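PDB 1T5O: putative methylthioribose-1-phosphate isomerase from Archaeoglobus fulgidus, which probably catalyses the interconversion of 5-methylthioribose 1-phosphate and 5-methylthioribulose 1-phosphate, an isomerisation in methionine biosynthesis. Local coordinates for residues F67-A81 / L102-K115. Sequence-based numbering, arbitrary orientation.
Sequences FADVDELKEHLKKAA and LNAALKGESVEEVK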
# COMPACT_ATOMS: atom_id res chain seq x y z
N PHE A 67 48.46 10.02 13.30
CA PHE A 67 48.83 9.50 14.61
C PHE A 67 50.34 9.23 14.63
O PHE A 67 50.88 8.62 13.71
CB PHE A 67 48.10 8.19 14.91
CG PHE A 67 46.61 8.32 15.11
CD1 PHE A 67 45.77 8.62 14.05
CD2 PHE A 67 46.05 8.11 16.37
CE1 PHE A 67 44.38 8.69 14.22
CE2 PHE A 67 44.67 8.18 16.56
CZ PHE A 67 43.83 8.46 15.48
N ALA A 68 51.01 9.68 15.69
CA ALA A 68 52.44 9.44 15.82
C ALA A 68 52.65 8.13 16.59
O ALA A 68 53.57 7.35 16.28
CB ALA A 68 53.11 10.60 16.54
N ASP A 69 51.79 7.88 17.58
CA ASP A 69 51.87 6.67 18.41
C ASP A 69 50.72 5.68 18.21
O ASP A 69 49.54 6.04 18.24
CB ASP A 69 51.95 7.04 19.88
CG ASP A 69 51.74 5.84 20.78
OD1 ASP A 69 50.57 5.45 20.99
OD2 ASP A 69 52.74 5.27 21.27
N VAL A 70 51.09 4.41 18.03
CA VAL A 70 50.15 3.32 17.79
C VAL A 70 49.11 3.09 18.88
O VAL A 70 47.91 3.03 18.59
CB VAL A 70 50.92 2.00 17.55
CG1 VAL A 70 49.95 0.91 17.14
CG2 VAL A 70 51.98 2.21 16.48
N ASP A 71 49.55 2.93 20.12
CA ASP A 71 48.61 2.68 21.21
C ASP A 71 47.52 3.72 21.34
O ASP A 71 46.43 3.44 21.83
CB ASP A 71 49.36 2.52 22.52
CG ASP A 71 50.29 1.34 22.50
OD1 ASP A 71 49.94 0.33 21.85
OD2 ASP A 71 51.37 1.40 23.14
N GLU A 72 47.82 4.94 20.90
CA GLU A 72 46.84 6.02 20.95
C GLU A 72 45.83 5.73 19.84
O GLU A 72 44.62 5.88 20.01
CB GLU A 72 47.53 7.36 20.72
CG GLU A 72 48.76 7.57 21.60
CD GLU A 72 49.20 9.02 21.69
OE1 GLU A 72 49.49 9.63 20.64
OE2 GLU A 72 49.24 9.54 22.83
N LEU A 73 46.36 5.31 18.69
CA LEU A 73 45.54 4.96 17.54
C LEU A 73 44.57 3.87 17.96
O LEU A 73 43.36 4.02 17.81
CB LEU A 73 46.42 4.48 16.39
CG LEU A 73 45.68 3.89 15.18
CD1 LEU A 73 44.66 4.90 14.67
CD2 LEU A 73 46.67 3.51 14.10
N LYS A 74 45.11 2.77 18.48
CA LYS A 74 44.30 1.63 18.92
C LYS A 74 43.19 2.03 19.91
O LYS A 74 42.03 1.62 19.77
CB LYS A 74 45.18 0.57 19.57
CG LYS A 74 46.27 -0.01 18.68
CD LYS A 74 46.90 -1.25 19.35
CE LYS A 74 48.02 -1.83 18.51
NZ LYS A 74 47.58 -2.16 17.14
N GLU A 75 43.56 2.83 20.91
CA GLU A 75 42.59 3.28 21.90
C GLU A 75 41.44 3.99 21.18
O GLU A 75 40.27 3.77 21.48
CB GLU A 75 43.27 4.23 22.90
CG GLU A 75 42.41 4.59 24.10
CD GLU A 75 43.13 5.49 25.10
OE1 GLU A 75 42.59 5.67 26.22
OE2 GLU A 75 44.23 6.02 24.77
N HIS A 76 41.80 4.84 20.22
CA HIS A 76 40.82 5.59 19.43
C HIS A 76 39.89 4.63 18.67
O HIS A 76 38.68 4.85 18.61
CB HIS A 76 41.53 6.51 18.44
CG HIS A 76 40.61 7.24 17.51
ND1 HIS A 76 39.76 8.24 17.94
CD2 HIS A 76 40.39 7.10 16.18
CE1 HIS A 76 39.06 8.70 16.91
NE2 HIS A 76 39.42 8.02 15.83
N LEU A 77 40.46 3.58 18.08
CA LEU A 77 39.64 2.63 17.34
C LEU A 77 38.59 1.96 18.22
O LEU A 77 37.44 1.79 17.80
CB LEU A 77 40.53 1.58 16.68
CG LEU A 77 41.49 2.11 15.62
CD1 LEU A 77 42.16 0.95 14.91
CD2 LEU A 77 40.74 2.98 14.61
N LYS A 78 38.96 1.58 19.43
CA LYS A 78 38.02 0.93 20.33
C LYS A 78 36.86 1.89 20.64
O LYS A 78 35.70 1.48 20.76
CB LYS A 78 38.73 0.49 21.61
CG LYS A 78 39.79 -0.59 21.39
CD LYS A 78 40.54 -0.94 22.67
CE LYS A 78 41.59 -2.00 22.42
NZ LYS A 78 42.36 -2.37 23.65
N LYS A 79 37.19 3.17 20.74
CA LYS A 79 36.20 4.19 21.02
C LYS A 79 35.28 4.37 19.81
O LYS A 79 34.05 4.41 19.95
CB LYS A 79 36.88 5.52 21.36
CG LYS A 79 37.62 5.55 22.72
CD LYS A 79 38.16 6.96 23.06
CE LYS A 79 39.21 7.44 22.05
NZ LYS A 79 39.80 8.79 22.35
N ALA A 80 35.88 4.46 18.62
CA ALA A 80 35.12 4.63 17.39
C ALA A 80 34.21 3.41 17.16
O ALA A 80 33.05 3.56 16.75
CB ALA A 80 36.07 4.81 16.21
N ALA A 81 34.74 2.22 17.43
CA ALA A 81 33.98 0.98 17.27
C ALA A 81 32.75 1.04 18.16
O ALA A 81 31.65 0.68 17.75
CB ALA A 81 34.85 -0.20 17.67
N LEU A 102 38.05 -4.12 13.58
CA LEU A 102 38.79 -3.73 14.78
C LEU A 102 39.77 -4.82 15.17
O LEU A 102 40.95 -4.55 15.42
CB LEU A 102 37.83 -3.49 15.94
CG LEU A 102 38.48 -3.00 17.25
CD1 LEU A 102 39.20 -1.67 16.99
CD2 LEU A 102 37.43 -2.83 18.34
N ASN A 103 39.27 -6.05 15.25
CA ASN A 103 40.06 -7.22 15.61
C ASN A 103 41.29 -7.29 14.72
O ASN A 103 42.40 -7.54 15.20
CB ASN A 103 39.20 -8.50 15.46
CG ASN A 103 39.96 -9.79 15.80
OD1 ASN A 103 40.34 -10.56 14.90
ND2 ASN A 103 40.18 -10.03 17.08
N ALA A 104 41.12 -7.05 13.42
CA ALA A 104 42.24 -7.12 12.48
C ALA A 104 43.23 -5.97 12.62
O ALA A 104 44.46 -6.17 12.60
CB ALA A 104 41.72 -7.17 11.04
N ALA A 105 42.69 -4.76 12.73
CA ALA A 105 43.54 -3.58 12.84
C ALA A 105 44.40 -3.62 14.10
O ALA A 105 45.59 -3.32 14.05
CB ALA A 105 42.67 -2.31 12.83
N LEU A 106 43.80 -3.98 15.22
CA LEU A 106 44.52 -4.05 16.48
C LEU A 106 45.71 -5.01 16.41
O LEU A 106 46.59 -4.96 17.27
CB LEU A 106 43.57 -4.46 17.60
CG LEU A 106 42.51 -3.42 17.93
CD1 LEU A 106 41.72 -3.88 19.14
CD2 LEU A 106 43.16 -2.07 18.22
N LYS A 107 45.74 -5.86 15.39
CA LYS A 107 46.82 -6.82 15.20
C LYS A 107 48.09 -6.14 14.67
O LYS A 107 49.16 -6.75 14.64
CB LYS A 107 46.37 -7.92 14.25
CG LYS A 107 45.90 -9.19 14.95
CD LYS A 107 44.78 -9.88 14.18
CE LYS A 107 44.77 -11.38 14.48
NZ LYS A 107 43.58 -12.09 13.90
N GLY A 108 47.96 -4.88 14.25
CA GLY A 108 49.11 -4.15 13.75
C GLY A 108 50.00 -3.69 14.90
O GLY A 108 49.53 -3.48 16.02
N GLU A 109 51.30 -3.54 14.62
CA GLU A 109 52.26 -3.12 15.63
C GLU A 109 52.83 -1.73 15.37
O GLU A 109 53.66 -1.24 16.13
CB GLU A 109 53.39 -4.15 15.73
CG GLU A 109 53.27 -5.09 16.92
CD GLU A 109 53.75 -4.44 18.22
OE1 GLU A 109 53.69 -5.10 19.29
OE2 GLU A 109 54.18 -3.27 18.17
N SER A 110 52.38 -1.09 14.30
CA SER A 110 52.83 0.25 13.95
C SER A 110 51.61 1.00 13.43
O SER A 110 50.61 0.37 13.08
CB SER A 110 53.90 0.22 12.87
OG SER A 110 53.37 -0.19 11.63
N VAL A 111 51.71 2.32 13.36
CA VAL A 111 50.59 3.12 12.88
C VAL A 111 50.18 2.73 11.45
O VAL A 111 48.99 2.58 11.18
CB VAL A 111 50.94 4.62 12.96
CG1 VAL A 111 49.68 5.47 12.80
CG2 VAL A 111 51.61 4.90 14.29
N GLU A 112 51.15 2.55 10.54
CA GLU A 112 50.83 2.15 9.16
C GLU A 112 50.14 0.78 9.13
O GLU A 112 49.11 0.62 8.50
CB GLU A 112 52.09 2.07 8.29
CG GLU A 112 52.41 3.34 7.51
CD GLU A 112 53.28 3.07 6.27
OE1 GLU A 112 52.72 2.66 5.23
OE2 GLU A 112 54.51 3.26 6.35
N GLU A 113 50.74 -0.20 9.80
CA GLU A 113 50.17 -1.53 9.86
C GLU A 113 48.69 -1.50 10.27
O GLU A 113 47.84 -2.07 9.58
CB GLU A 113 50.95 -2.39 10.85
CG GLU A 113 52.05 -3.22 10.23
CD GLU A 113 53.18 -3.51 11.20
OE1 GLU A 113 52.88 -3.75 12.39
OE2 GLU A 113 54.36 -3.50 10.77
N VAL A 114 48.40 -0.83 11.38
CA VAL A 114 47.04 -0.73 11.88
C VAL A 114 46.12 -0.09 10.85
O VAL A 114 44.98 -0.51 10.69
CB VAL A 114 46.97 0.07 13.19
CG1 VAL A 114 45.52 0.30 13.60
CG2 VAL A 114 47.70 -0.70 14.28
N LYS A 115 46.63 0.92 10.15
CA LYS A 115 45.85 1.59 9.12
C LYS A 115 45.57 0.66 7.94
O LYS A 115 44.42 0.54 7.49
CB LYS A 115 46.59 2.84 8.64
CG LYS A 115 46.58 3.98 9.64
CD LYS A 115 47.54 5.06 9.24
CE LYS A 115 47.18 5.66 7.90
NZ LYS A 115 48.34 6.43 7.31
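Val114 sets its two methyls as a knob into a hole formed by Val70, Leu73, Lys74 and Leu77 on helix 70-85. Its CG1 meets Leu73 CD2 tip to tip at 3.4 Å, a tight fit, and also touches Leu77 CD1, whereas CG2 lies beside Val70 CG1 and the Lys74 ammonium. Towards the helix start, Val111 spreads its methyls between Phe67 CB and Val70 CG2, the latter 3.5 Å from Val111 CG2. Farther along, Leu77 CB rests on Leu102 CD1, and Leu102 CD2 reaches Ala81 CB.

Lys74 lays its methylenes across Leu106 CD2, then bends at its last torsion (chi4 -56°), which points NZ at the type I turn Ala105-Gly108 between helices 92-105 and 111-141. There NZ donates to Gly108 O at 2.6 Å, tilted out of the carbonyl plane. A second bond, 3.0 Å long, runs from NZ to Leu106 O from above that carbonyl's plane. A methionine in place of this lysine would probably leave both carbonyl oxygens without this donor and the turn less firmly held. Ser110 is the N-cap of helix 111-141, its OG accepting from Glu113 N. This corner of the helical bundle, away from the predicted substrate pocket, thus joins a partly buried aliphatic patch to a lysine whose ammonium charge is probably eased by two backbone carbonyl dipoles.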